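Local coordinates for alpha-1,4-endofucoidanase (Mariniflexile fucanivorans, PDB 6DNS), which hydrolyses fucoidan within its chains as a retaining endo-acting enzyme of glycoside hydrolase family 107, and carries several bound calcium ions, at residues L37-M42 and N337-F342; T70-I75 and Y400-F405; L315-Q320 and T368-V373; R425-L430 and E510-V515; G459-G464 and E497-D502. All blocks are in the same frame, centred on the assembly; numbering follows the deposited sequence.

Contact 1 (L37-M42 and N337-F342)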
# COMPACT_ATOMS: atom_id res chain seq x y z
N LEU A 37 -5.27 -8.71 19.03
CA LEU A 37 -4.02 -9.49 19.03
C LEU A 37 -3.39 -9.57 17.64
O LEU A 37 -2.16 -9.55 17.51
CB LEU A 37 -4.25 -10.90 19.58
CG LEU A 37 -4.61 -11.01 21.06
CD1 LEU A 37 -5.07 -12.42 21.40
CD2 LEU A 37 -3.43 -10.61 21.94
N ARG A 38 -4.22 -9.68 16.61
CA ARG A 38 -3.76 -9.66 15.21
C ARG A 38 -3.13 -8.32 14.77
O ARG A 38 -2.46 -8.27 13.73
CB ARG A 38 -4.87 -10.07 14.24
CG ARG A 38 -6.15 -9.23 14.28
CD ARG A 38 -7.05 -9.53 13.09
NE ARG A 38 -8.43 -9.79 13.49
CZ ARG A 38 -8.93 -10.97 13.88
NH1 ARG A 38 -10.21 -11.06 14.21
NH2 ARG A 38 -8.16 -12.06 13.95
N ALA A 39 -3.37 -7.25 15.52
CA ALA A 39 -2.69 -5.96 15.35
C ALA A 39 -1.57 -5.71 16.38
O ALA A 39 -1.21 -4.55 16.61
CB ALA A 39 -3.71 -4.83 15.40
N GLU A 40 -1.01 -6.77 16.96
CA GLU A 40 0.07 -6.65 17.97
C GLU A 40 1.34 -5.99 17.40
O GLU A 40 2.02 -5.25 18.11
CB GLU A 40 0.40 -8.02 18.58
CG GLU A 40 1.58 -8.07 19.55
CD GLU A 40 1.46 -7.09 20.71
OE1 GLU A 40 0.37 -6.99 21.31
OE2 GLU A 40 2.46 -6.42 21.02
N TRP A 41 1.65 -6.28 16.14
CA TRP A 41 2.76 -5.63 15.42
C TRP A 41 2.65 -4.10 15.35
O TRP A 41 3.67 -3.42 15.26
CB TRP A 41 2.91 -6.20 13.99
CG TRP A 41 1.72 -5.97 13.08
CD1 TRP A 41 0.70 -6.85 12.83
CD2 TRP A 41 1.44 -4.80 12.30
NE1 TRP A 41 -0.20 -6.29 11.95
CE2 TRP A 41 0.23 -5.04 11.61
CE3 TRP A 41 2.09 -3.57 12.13
CZ2 TRP A 41 -0.34 -4.09 10.75
CZ3 TRP A 41 1.52 -2.62 11.27
CH2 TRP A 41 0.32 -2.89 10.60
N MET A 42 1.42 -3.58 15.38
CA MET A 42 1.17 -2.13 15.34
C MET A 42 1.63 -1.38 16.60
O MET A 42 1.84 -0.17 16.54
CB MET A 42 -0.32 -1.86 15.10
CG MET A 42 -0.62 -0.47 14.56
SD MET A 42 -2.34 -0.28 14.06
CE MET A 42 -2.43 -1.37 12.65
N ASN A 337 -7.44 -6.08 24.27
CA ASN A 337 -6.33 -6.26 23.33
C ASN A 337 -6.34 -5.28 22.14
O ASN A 337 -5.41 -5.30 21.33
CB ASN A 337 -6.30 -7.71 22.81
CG ASN A 337 -5.90 -8.71 23.88
OD1 ASN A 337 -5.05 -8.42 24.74
ND2 ASN A 337 -6.48 -9.90 23.83
N VAL A 338 -7.35 -4.41 22.06
CA VAL A 338 -7.46 -3.44 20.96
C VAL A 338 -6.33 -2.42 21.07
O VAL A 338 -6.15 -1.80 22.12
CB VAL A 338 -8.84 -2.73 20.94
CG1 VAL A 338 -8.87 -1.62 19.89
CG2 VAL A 338 -9.95 -3.74 20.69
N VAL A 339 -5.57 -2.26 19.98
CA VAL A 339 -4.37 -1.43 19.97
C VAL A 339 -4.71 0.03 19.71
O VAL A 339 -5.44 0.35 18.77
CB VAL A 339 -3.36 -1.95 18.91
CG1 VAL A 339 -2.13 -1.05 18.83
CG2 VAL A 339 -2.97 -3.39 19.23
N ALA A 340 -4.18 0.92 20.56
CA ALA A 340 -4.32 2.36 20.38
C ALA A 340 -3.48 2.81 19.19
O ALA A 340 -2.30 2.47 19.10
CB ALA A 340 -3.90 3.11 21.63
N HIS A 341 -4.11 3.55 18.28
CA HIS A 341 -3.46 4.01 17.05
C HIS A 341 -3.97 5.40 16.70
O HIS A 341 -5.13 5.73 16.95
CB HIS A 341 -3.73 3.00 15.93
CG HIS A 341 -3.56 3.55 14.54
ND1 HIS A 341 -4.59 4.16 13.86
CD2 HIS A 341 -2.49 3.59 13.71
CE1 HIS A 341 -4.16 4.55 12.67
NE2 HIS A 341 -2.89 4.21 12.56
N PHE A 342 -3.08 6.21 16.12
CA PHE A 342 -3.34 7.62 15.83
C PHE A 342 -3.08 7.88 14.35
O PHE A 342 -2.12 7.36 13.79
CB PHE A 342 -2.43 8.47 16.73
CG PHE A 342 -2.71 9.96 16.71
CD1 PHE A 342 -4.00 10.47 16.61
CD2 PHE A 342 -1.65 10.85 16.86
CE1 PHE A 342 -4.23 11.84 16.62
CE2 PHE A 342 -1.87 12.22 16.87
CZ PHE A 342 -3.16 12.72 16.75

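Contact 2 (T70-I75 and Y400-F405)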
# COMPACT_ATOMS: atom_id res chain seq x y z
N THR A 70 12.37 4.68 -3.07
CA THR A 70 13.78 5.06 -3.26
C THR A 70 14.15 6.29 -2.42
O THR A 70 15.26 6.35 -1.88
CB THR A 70 14.10 5.34 -4.74
OG1 THR A 70 13.73 4.21 -5.54
CG2 THR A 70 15.60 5.63 -4.94
N GLN A 71 13.23 7.25 -2.33
CA GLN A 71 13.43 8.46 -1.52
C GLN A 71 13.59 8.15 -0.02
O GLN A 71 14.42 8.77 0.65
CB GLN A 71 12.25 9.43 -1.71
CG GLN A 71 12.47 10.83 -1.13
CD GLN A 71 11.19 11.65 -1.03
OE1 GLN A 71 10.08 11.11 -1.03
NE2 GLN A 71 11.35 12.96 -0.93
N ILE A 72 12.80 7.20 0.49
CA ILE A 72 12.83 6.82 1.91
C ILE A 72 13.70 5.59 2.23
O ILE A 72 13.55 4.99 3.29
CB ILE A 72 11.39 6.62 2.49
CG1 ILE A 72 10.68 5.39 1.90
CG2 ILE A 72 10.55 7.87 2.28
CD1 ILE A 72 9.43 4.99 2.65
N LYS A 73 14.62 5.24 1.33
CA LYS A 73 15.52 4.08 1.52
C LYS A 73 16.36 4.15 2.80
O LYS A 73 16.64 3.12 3.41
CB LYS A 73 16.45 3.92 0.31
N ASP A 74 16.75 5.36 3.20
CA ASP A 74 17.56 5.56 4.42
C ASP A 74 16.73 5.62 5.71
O ASP A 74 17.31 5.56 6.80
CB ASP A 74 18.42 6.83 4.28
CG ASP A 74 19.33 6.79 3.05
OD1 ASP A 74 19.80 5.69 2.67
OD2 ASP A 74 19.58 7.87 2.47
N ILE A 75 15.41 5.75 5.60
CA ILE A 75 14.51 5.70 6.76
C ILE A 75 14.24 4.24 7.11
O ILE A 75 13.45 3.56 6.45
CB ILE A 75 13.18 6.45 6.49
CG1 ILE A 75 13.45 7.93 6.18
CG2 ILE A 75 12.24 6.34 7.70
CD1 ILE A 75 12.33 8.62 5.45
N TYR A 400 10.85 18.87 3.36
CA TYR A 400 10.73 19.12 4.80
C TYR A 400 10.19 17.89 5.56
O TYR A 400 10.59 17.64 6.69
CB TYR A 400 9.88 20.37 5.10
CG TYR A 400 8.38 20.21 4.92
CD1 TYR A 400 7.59 19.64 5.92
CD2 TYR A 400 7.73 20.66 3.76
CE1 TYR A 400 6.22 19.50 5.77
CE2 TYR A 400 6.36 20.53 3.61
CZ TYR A 400 5.61 19.94 4.62
OH TYR A 400 4.25 19.79 4.50
N ALA A 401 9.28 17.15 4.92
CA ALA A 401 8.69 15.95 5.52
C ALA A 401 9.72 14.83 5.66
O ALA A 401 9.78 14.18 6.71
CB ALA A 401 7.50 15.47 4.70
N LEU A 402 10.52 14.61 4.62
CA LEU A 402 11.62 13.64 4.66
C LEU A 402 12.62 13.99 5.76
O LEU A 402 13.03 13.12 6.53
CB LEU A 402 12.33 13.56 3.30
CG LEU A 402 13.43 12.51 3.12
CD1 LEU A 402 12.86 11.10 3.09
CD2 LEU A 402 14.22 12.79 1.84
N ASN A 403 12.99 15.27 5.83
CA ASN A 403 13.89 15.78 6.87
C ASN A 403 13.41 15.46 8.29
O ASN A 403 14.21 15.07 9.14
CB ASN A 403 14.07 17.30 6.71
CG ASN A 403 15.00 17.90 7.76
OD1 ASN A 403 16.07 17.36 8.04
ND2 ASN A 403 14.59 19.02 8.35
N GLN A 404 12.10 15.62 8.53
CA GLN A 404 11.51 15.29 9.83
C GLN A 404 11.58 13.79 10.14
O GLN A 404 11.82 13.42 11.29
CB GLN A 404 10.07 15.81 9.93
CG GLN A 404 9.97 17.32 10.13
CD GLN A 404 8.56 17.82 10.36
OE1 GLN A 404 7.58 17.15 10.02
NE2 GLN A 404 8.45 19.00 10.95
N PHE A 405 11.39 12.95 9.13
CA PHE A 405 11.53 11.50 9.28
C PHE A 405 12.99 11.06 9.46
O PHE A 405 13.25 10.09 10.17
CB PHE A 405 10.87 10.73 8.13
CG PHE A 405 9.43 10.41 8.37
CD1 PHE A 405 8.43 11.32 8.03
CD2 PHE A 405 9.06 9.21 8.97
CE1 PHE A 405 7.10 11.03 8.27
CE2 PHE A 405 7.73 8.91 9.21
CZ PHE A 405 6.74 9.82 8.86

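Contact 3 (L315-Q320 and T368-V373)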
# COMPACT_ATOMS: atom_id res chain seq x y z
N LEU A 315 -3.70 12.88 23.45
CA LEU A 315 -3.96 11.61 22.75
C LEU A 315 -2.67 10.80 22.59
O LEU A 315 -2.66 9.59 22.81
CB LEU A 315 -4.61 11.87 21.38
CG LEU A 315 -5.23 10.70 20.59
CD1 LEU A 315 -6.24 11.24 19.57
CD2 LEU A 315 -4.19 9.83 19.90
N VAL A 316 -1.60 11.48 22.20
CA VAL A 316 -0.27 10.88 22.09
C VAL A 316 0.24 10.39 23.46
O VAL A 316 0.84 9.31 23.54
CB VAL A 316 0.73 11.86 21.43
CG1 VAL A 316 2.18 11.41 21.59
CG2 VAL A 316 0.40 12.03 19.95
N VAL A 317 0.01 11.18 24.51
CA VAL A 317 0.39 10.80 25.88
C VAL A 317 -0.48 9.64 26.40
O VAL A 317 0.01 8.78 27.14
CB VAL A 317 0.34 12.02 26.84
CG1 VAL A 317 0.56 11.60 28.30
CG2 VAL A 317 1.39 13.05 26.45
N PHE A 318 -1.76 9.61 26.01
CA PHE A 318 -2.68 8.51 26.37
C PHE A 318 -2.18 7.15 25.86
O PHE A 318 -2.32 6.14 26.55
CB PHE A 318 -4.09 8.79 25.82
CG PHE A 318 -5.13 7.81 26.29
CD1 PHE A 318 -5.89 8.07 27.43
CD2 PHE A 318 -5.37 6.63 25.59
CE1 PHE A 318 -6.86 7.17 27.86
CE2 PHE A 318 -6.33 5.72 26.02
CZ PHE A 318 -7.08 6.00 27.16
N MET A 319 -1.61 7.14 24.65
CA MET A 319 -1.01 5.93 24.09
C MET A 319 0.21 5.46 24.89
O MET A 319 0.39 4.26 25.09
CB MET A 319 -0.60 6.15 22.62
CG MET A 319 -1.77 6.36 21.67
SD MET A 319 -1.28 7.07 20.08
CE MET A 319 -0.40 5.70 19.33
N GLN A 320 1.03 6.41 25.35
CA GLN A 320 2.20 6.12 26.19
C GLN A 320 1.78 5.52 27.54
O GLN A 320 2.27 4.46 27.93
CB GLN A 320 3.03 7.39 26.44
CG GLN A 320 4.39 7.14 27.09
CD GLN A 320 5.20 8.41 27.27
OE1 GLN A 320 6.39 8.45 26.95
NE2 GLN A 320 4.57 9.46 27.79
N THR A 368 5.98 11.62 17.79
CA THR A 368 6.12 10.27 17.26
C THR A 368 6.62 9.31 18.34
O THR A 368 5.98 8.29 18.61
CB THR A 368 7.07 10.24 16.04
OG1 THR A 368 6.59 11.16 15.05
CG2 THR A 368 7.15 8.85 15.42
N SER A 369 7.74 9.65 18.97
CA SER A 369 8.38 8.80 19.98
C SER A 369 7.53 8.60 21.23
O SER A 369 7.45 7.49 21.76
CB SER A 369 9.75 9.36 20.37
OG SER A 369 9.63 10.67 20.87
N THR A 370 6.89 9.67 21.70
CA THR A 370 5.96 9.58 22.84
C THR A 370 4.79 8.62 22.53
O THR A 370 4.39 7.84 23.39
CB THR A 370 5.41 10.97 23.23
OG1 THR A 370 6.50 11.85 23.50
CG2 THR A 370 4.52 10.89 24.48
N GLY A 371 4.28 8.68 21.31
CA GLY A 371 3.16 7.84 20.89
C GLY A 371 3.46 6.35 20.73
O GLY A 371 2.64 5.52 21.12
N ILE A 372 4.63 6.02 20.18
CA ILE A 372 4.95 4.63 19.79
C ILE A 372 5.95 3.88 20.68
O ILE A 372 5.80 2.67 20.86
CB ILE A 372 5.37 4.53 18.29
CG1 ILE A 372 6.82 5.02 18.07
CG2 ILE A 372 4.38 5.28 17.41
CD1 ILE A 372 7.22 5.10 16.61
N VAL A 373 6.94 4.57 21.24
CA VAL A 373 8.01 3.91 22.02
C VAL A 373 7.40 3.34 23.30
O VAL A 373 7.08 4.10 24.23
CB VAL A 373 9.19 4.86 22.33
CG1 VAL A 373 10.23 4.18 23.22
CG2 VAL A 373 9.85 5.33 21.03

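Contact 4 (R425-L430 and E510-V515)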
# COMPACT_ATOMS: atom_id res chain seq x y z
N ARG A 425 12.77 -2.02 9.93
CA ARG A 425 11.38 -2.09 9.44
C ARG A 425 10.64 -3.32 10.01
O ARG A 425 10.79 -3.60 11.20
CB ARG A 425 11.38 -2.02 7.90
CG ARG A 425 12.26 -0.92 7.33
CD ARG A 425 12.01 -0.65 5.85
NE ARG A 425 12.42 0.70 5.45
CZ ARG A 425 12.24 1.24 4.24
NH1 ARG A 425 12.65 2.48 4.01
NH2 ARG A 425 11.65 0.55 3.26
N GLN A 426 9.86 -4.03 9.20
CA GLN A 426 9.16 -5.25 9.63
C GLN A 426 9.82 -6.53 9.11
O GLN A 426 10.01 -7.48 9.87
CB GLN A 426 7.69 -5.21 9.20
CG GLN A 426 6.87 -4.15 9.94
CD GLN A 426 6.66 -4.49 11.40
OE1 GLN A 426 6.13 -5.55 11.74
NE2 GLN A 426 7.06 -3.58 12.28
N TYR A 427 10.17 -6.55 7.82
CA TYR A 427 10.80 -7.72 7.18
C TYR A 427 12.21 -7.42 6.67
O TYR A 427 12.55 -6.27 6.38
CB TYR A 427 9.95 -8.21 5.99
CG TYR A 427 8.47 -8.33 6.27
CD1 TYR A 427 7.98 -9.25 7.19
CD2 TYR A 427 7.55 -7.54 5.58
CE1 TYR A 427 6.62 -9.37 7.44
CE2 TYR A 427 6.18 -7.65 5.82
CZ TYR A 427 5.72 -8.56 6.75
OH TYR A 427 4.37 -8.68 6.98
N THR A 428 13.01 -8.48 6.56
CA THR A 428 14.28 -8.46 5.83
C THR A 428 14.09 -9.39 4.63
O THR A 428 13.96 -10.61 4.80
CB THR A 428 15.45 -8.95 6.70
OG1 THR A 428 15.63 -8.06 7.81
CG2 THR A 428 16.75 -9.02 5.89
N ILE A 429 14.07 -8.81 3.43
CA ILE A 429 13.79 -9.55 2.19
C ILE A 429 15.09 -9.95 1.50
O ILE A 429 15.86 -9.09 1.07
CB ILE A 429 12.94 -8.72 1.21
CG1 ILE A 429 11.69 -8.15 1.90
CG2 ILE A 429 12.57 -9.55 -0.02
CD1 ILE A 429 10.74 -9.19 2.48
N LEU A 430 15.32 -11.26 1.38
CA LEU A 430 16.43 -11.79 0.61
C LEU A 430 15.99 -11.94 -0.85
O LEU A 430 14.83 -12.27 -1.10
CB LEU A 430 16.87 -13.14 1.17
CG LEU A 430 17.26 -13.19 2.65
CD1 LEU A 430 17.59 -14.62 3.06
CD2 LEU A 430 18.42 -12.26 2.95
N GLU A 510 13.76 -13.59 11.32
CA GLU A 510 13.42 -14.66 10.38
C GLU A 510 13.49 -14.13 8.95
O GLU A 510 13.08 -13.00 8.68
CB GLU A 510 12.03 -15.22 10.67
CG GLU A 510 11.67 -16.47 9.88
CD GLU A 510 10.32 -17.06 10.28
OE1 GLU A 510 9.47 -17.24 9.38
OE2 GLU A 510 10.11 -17.33 11.48
N VAL A 511 14.01 -14.96 8.04
CA VAL A 511 14.11 -14.63 6.62
C VAL A 511 13.67 -15.81 5.76
O VAL A 511 13.68 -16.95 6.22
CB VAL A 511 15.55 -14.19 6.23
CG1 VAL A 511 15.88 -12.85 6.86
CG2 VAL A 511 16.59 -15.24 6.62
N LYS A 512 13.30 -15.51 4.52
CA LYS A 512 12.82 -16.51 3.57
C LYS A 512 13.68 -16.50 2.31
O LYS A 512 14.17 -15.45 1.89
CB LYS A 512 11.36 -16.23 3.18
CG LYS A 512 10.37 -16.27 4.34
CD LYS A 512 10.15 -14.91 4.99
CE LYS A 512 9.04 -14.95 6.03
NZ LYS A 512 8.81 -13.63 6.67
N LEU A 513 13.87 -17.69 1.73
CA LEU A 513 14.55 -17.85 0.45
C LEU A 513 13.67 -18.70 -0.46
O LEU A 513 13.42 -19.88 -0.17
CB LEU A 513 15.92 -18.52 0.63
CG LEU A 513 17.16 -17.62 0.66
CD1 LEU A 513 18.40 -18.46 0.93
CD2 LEU A 513 17.32 -16.85 -0.64
N GLU A 514 13.19 -18.11 -1.56
CA GLU A 514 12.32 -18.78 -2.51
C GLU A 514 12.99 -18.88 -3.88
O GLU A 514 13.74 -17.98 -4.27
CB GLU A 514 11.00 -18.01 -2.65
CG GLU A 514 10.26 -17.79 -1.34
CD GLU A 514 8.86 -17.24 -1.53
OE1 GLU A 514 8.54 -16.74 -2.63
OE2 GLU A 514 8.07 -17.30 -0.56
N VAL A 515 12.70 -19.96 -4.60
CA VAL A 515 13.22 -20.16 -5.95
C VAL A 515 12.37 -19.36 -6.93
O VAL A 515 11.14 -19.28 -6.79
CB VAL A 515 13.24 -21.66 -6.34
CG1 VAL A 515 13.71 -21.85 -7.78
CG2 VAL A 515 14.13 -22.43 -5.38
O HOH W 1 12.55 -12.82 4.17

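Contact 5 (G459-G464 and E497-D502). With CA (calcium ion), chain D.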
# COMPACT_ATOMS: atom_id res chain seq x y z
N GLY A 459 29.15 -9.34 15.51
CA GLY A 459 29.07 -10.38 14.49
C GLY A 459 27.67 -10.64 13.96
O GLY A 459 26.68 -10.22 14.57
N LEU A 460 27.60 -11.33 12.82
CA LEU A 460 26.34 -11.74 12.21
C LEU A 460 26.44 -13.21 11.78
O LEU A 460 27.28 -13.55 10.95
CB LEU A 460 26.01 -10.87 11.00
CG LEU A 460 24.61 -11.05 10.38
CD1 LEU A 460 23.55 -10.37 11.23
CD2 LEU A 460 24.58 -10.52 8.96
N THR A 461 25.58 -14.05 12.36
CA THR A 461 25.52 -15.48 12.03
C THR A 461 24.07 -15.91 11.80
O THR A 461 23.15 -15.11 12.00
CB THR A 461 26.13 -16.34 13.16
OG1 THR A 461 25.40 -16.14 14.38
CG2 THR A 461 27.60 -15.97 13.39
N ALA A 462 23.89 -17.15 11.36
CA ALA A 462 22.56 -17.71 11.09
C ALA A 462 22.36 -19.05 11.80
O ALA A 462 23.31 -19.67 12.27
CB ALA A 462 22.35 -17.86 9.60
N SER A 463 21.10 -19.47 11.88
CA SER A 463 20.72 -20.76 12.46
C SER A 463 19.43 -21.28 11.83
O SER A 463 18.61 -20.51 11.34
CB SER A 463 20.55 -20.64 13.98
OG SER A 463 19.54 -19.71 14.32
N GLY A 464 19.27 -22.60 11.87
CA GLY A 464 18.14 -23.29 11.22
C GLY A 464 18.59 -23.99 9.95
O GLY A 464 19.79 -24.15 9.69
N GLU A 497 16.81 -18.25 10.65
CA GLU A 497 17.04 -17.06 11.46
C GLU A 497 18.37 -16.41 11.10
O GLU A 497 19.36 -17.11 10.85
CB GLU A 497 17.06 -17.42 12.95
CG GLU A 497 15.80 -18.09 13.48
CD GLU A 497 14.59 -17.16 13.55
OE1 GLU A 497 13.46 -17.67 13.64
OE2 GLU A 497 14.77 -15.92 13.51
N LEU A 498 18.39 -15.08 11.06
CA LEU A 498 19.63 -14.29 11.04
C LEU A 498 19.79 -13.66 12.41
O LEU A 498 18.82 -13.17 12.98
CB LEU A 498 19.57 -13.20 9.96
CG LEU A 498 19.50 -13.65 8.50
CD1 LEU A 498 19.41 -12.42 7.60
CD2 LEU A 498 20.69 -14.51 8.12
N MET A 499 21.02 -13.66 12.92
CA MET A 499 21.30 -13.28 14.31
C MET A 499 22.36 -12.17 14.39
O MET A 499 23.55 -12.43 14.25
CB MET A 499 21.75 -14.52 15.10
CG MET A 499 20.74 -15.66 15.07
SD MET A 499 21.19 -17.06 16.11
CE MET A 499 22.68 -17.65 15.30
N ALA A 500 21.90 -10.94 14.62
CA ALA A 500 22.78 -9.79 14.81
C ALA A 500 23.17 -9.70 16.28
O ALA A 500 22.31 -9.77 17.16
CB ALA A 500 22.08 -8.51 14.38
N GLN A 501 24.47 -9.52 16.54
CA GLN A 501 25.02 -9.55 17.90
C GLN A 501 25.79 -8.27 18.23
O GLN A 501 26.44 -7.69 17.35
CB GLN A 501 25.96 -10.75 18.05
CG GLN A 501 26.34 -11.11 19.48
CD GLN A 501 27.54 -12.04 19.58
OE1 GLN A 501 27.91 -12.70 18.61
NE2 GLN A 501 28.14 -12.09 20.76
N ASP A 502 25.72 -7.84 19.49
CA ASP A 502 26.59 -6.78 20.01
C ASP A 502 26.95 -7.05 21.48
O ASP A 502 26.66 -8.13 22.00
CB ASP A 502 25.95 -5.38 19.79
CG ASP A 502 24.70 -5.13 20.63
OD1 ASP A 502 24.40 -5.89 21.58
OD2 ASP A 502 24.00 -4.14 20.33
CA CA D . 23.76 -2.20 22.30

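Contact 1 (L37-M42 and N337-F342)
L37 sets the fork of its side chain against the carboxamide of N337. CG of L37 lies 3.5 Å from ND2 of N337, and both methyls of the leucine also come close to that nitrogen, so the branch point meets the amide by van der Waals contact, without a hydrogen bond. In N337 the amide carbon stands anti to the carbonyl carbon (chi1 -70°), on a CB that already faces L37. Cut back to an alanine, N337 would lose its carboxamide, and the fork of L37 is likely to be left without its partner at this partly exposed end.

Two residues on, A39 meets V339 through its carbonyl oxygen: O of A39 is 3.4 Å from CG2 of V339, nearer than its own methyl, whose CB is 4.2 Å from that same CG2. The oxygen also accepts the backbone N-H of M42 (N to O 3.1 Å), a bond of the 3-10 turn. M42 then takes the other branch of V339, so the valine methyls are divided between A39 and M42. With CG anti to the backbone N (chi1 -159°), the M42 thioether runs on to H341. SD of M42 is 4.5 Å from the imidazole centroid, 44° off the ring normal, an oblique sulfur-aromatic contact. The ring of H341 is fixed from elsewhere, NE2 bonding to T379 OG1 and Y290 meeting it edge-to-face.

In the N-terminal, probably catalytic part, the 3-10 turn leads into strand 46-49, while 337-342 runs into strand 341-342, which adjoins strand 377-379 and turns F342 toward helix 306-321.

Contact 2 (T70-I75 and Y400-F405)
L402 reaches from its helix with the two methyls of its fork directed at different targets on 70-75. Its CG lies anti to the backbone N (chi1 -175°), which extends the fork outward from the helix. CD1 meets CD1 of I75 at 3.5 Å, tighter than usual for two carbons, and the same L402 methyl lies 3.7 Å from the backbone O of Q71. CD2 of L402 instead rests against the extended chain of Q71, 4.0 Å from its CG and just as near its NE2. The two side chains cross at a slant, so the glutamine offers mainly its flank; its OE1 is engaged by the backbone N of L397.

I75 answers with its CD1. Its CG1 stands beside the backbone N (chi1 -60°) and brings CD1 against two partners, the L402 methyl and CB of F405, the latter at 3.7 Å. The ring of F405 itself leads away from I75 and meets F364, the two planes about 60° apart.

Helix 66-71 belongs to a beta-alpha-beta crossover joining the neighbouring parallel strands 46-49 and 80-84. It ends within the segment 70-75, where the chain turns through a type I beta turn, I72 to I75, closed by the bond from I75 N to I72 O at 3.1 Å. This turn presents I72 and I75 to the same leucine, although I72 touches it more lightly, CG2 to CD1 of L402 at 4.1 Å. M48 of strand 46-49 also touches I72, I75 and F405.

Contact 3 (L315-Q320 and T368-V373)
V316 and G371 form the closest pair of backbones, their CA atoms 4.7 Å apart. CG1 of V316 presses on the helix at this point, 3.5 Å from N of G371, and it also touches CB of T370 at 3.6 Å, the two side chains crossing at about a right angle. With no side chain at G371, the valine methyl can rest directly on the peptide. M319, one turn along, adds its terminal methyl: CE lies 3.5 Å from O of G371, brought there by a thioether chain bent at its last torsion (chi3 71°). Q320 flanks the other side of T370. Its CB is 3.4 Å from O of T370, while its extended chain carries NE2 to 3.6 Å from CG2 of the same threonine, meeting that methyl at a slant.

These approaches follow from how the helices lie. The axes of the segments 315-320 and 368-372 come within 7.5 Å and make an angle of 40° between their N-to-C directions. Farther out, the hydroxyl of T370 is bonded to OE1 of E366 in its own helix, consistent with the methyl, rather than the oxygen, facing V316 and Q320. F342 of strand 341-342 touches V316 and M319, and helix 399-415 touches T368, S369 and I372. Helix 361-372 is the crossover from strand 341-342 to its parallel neighbour 377-379.

Neither a hydrogen bond nor an ion pair spans the two segments, so they are held by closeness of fit, with the carbonyl oxygens of T370 and G371 facing carbon atoms of Q320 and M319.

Contact 4 (R425-L430 and E510-V515)
The phenol ring of Y427 is the flat group at one end of the contact, and K512 approaches it obliquely, NZ standing 4.5 Å from CD1 of the ring. One face of that ring is covered by the neighbouring Q426, whose CB sits 4.2 Å above the ring plane and over its centre.

Past the ring, V511 is the hub. Its CG1, anti to the carbonyl carbon (chi1 -69°), lies 3.6 Å from O of T428 and also touches the threonine CB. CG2 of V511 is turned to L430, whose CD1 it meets at 3.7 Å, the two side chains crossing at about a right angle. The same L430 methyl reaches on to CG of L513 at 3.9 Å, so one leucine spans two alternate residues of the strand.

Both segments belong to the putative Ig-like domain, in which strand 506-513 is an outer member of a three-stranded antiparallel sheet. The irregular run 425-430 lies across the inner side chains of that strand, and Y439, H441 and L443 of strand 439-444 touch T428 and L430 as well. No direct hydrogen bond joins the segments, but a water bridges their backbones: it donates to O of T428 at 2.7 Å and accepts from N of K512 at 2.8 Å. Toward the N-terminal part, Q426 bonds through its amide to D79 and R143.

Contact 5 (G459-G464 and E497-D502)
M499 places its CG anti to the carbonyl carbon (chi1 -57°) and bends at the last torsion (chi3 -65°), which folds its thioether over strand 459-464 on the face that carries T461 and S463. CE reaches OG1 of T461 at 3.2 Å, a close methyl-to-hydroxyl contact, and SD stands 3.6 Å from OG of S463. Both hydroxyls lie between the backbone N and carbonyl carbon of their own residues, where they meet the methionine from two positions. With M499 shortened to an alanine, a gap would probably open over the strand, and the hydroxyls of T461 and S463 would lose this cover.

The strands themselves run antiparallel, their axes 4.6 Å apart and at 153° to one another. T461 and M499 are a hydrogen-bonded pair, with N of M499 giving to O of T461 at 2.7 Å and a return bond from N of T461; S463 and E497 repeat the pattern. This is the edge of the three-stranded sheet in the putative Ig-like domain: strand 494-501 is central, with 459-464 on one flank and 506-513 on the other.

The other face is apolar. CD1 of L460 meets CB of A500 at 3.9 Å, and CB of A462 meets CD2 of L498 at 4.0 Å, while W423 and I472 pack on the same side. Just past the strand, D502 binds a calcium ion through OD2 at 2.8 Å, in a site completed by G419, D451, E453 and D504; its OD1 accepts the backbone N-H of G505.

Overall arrangement
Contacts 1, 2 and 3 lie in the probably catalytic N-terminal part, around its parallel sheet, whose strands with intervening helices are consistent with a barrel-like domain as in GH29 fucosidases. Contacts 1 and 3, with centres 13 Å apart, meet through F342 and helix 306-321. Their segments alternate along the chain, and contact 3 falls between the two halves of contact 2. Contacts 4 and 5 come later, 14 Å apart by centres, and share the Ig-like sheet through its neighbouring strands 506-513 and 494-501. One meeting of the two regions is at 425-430: R425 NH1 probably bonds to I75 O of contact 2, and Q426 packs on W41 of contact 1, setting the Ig-like domain against the N-terminal part.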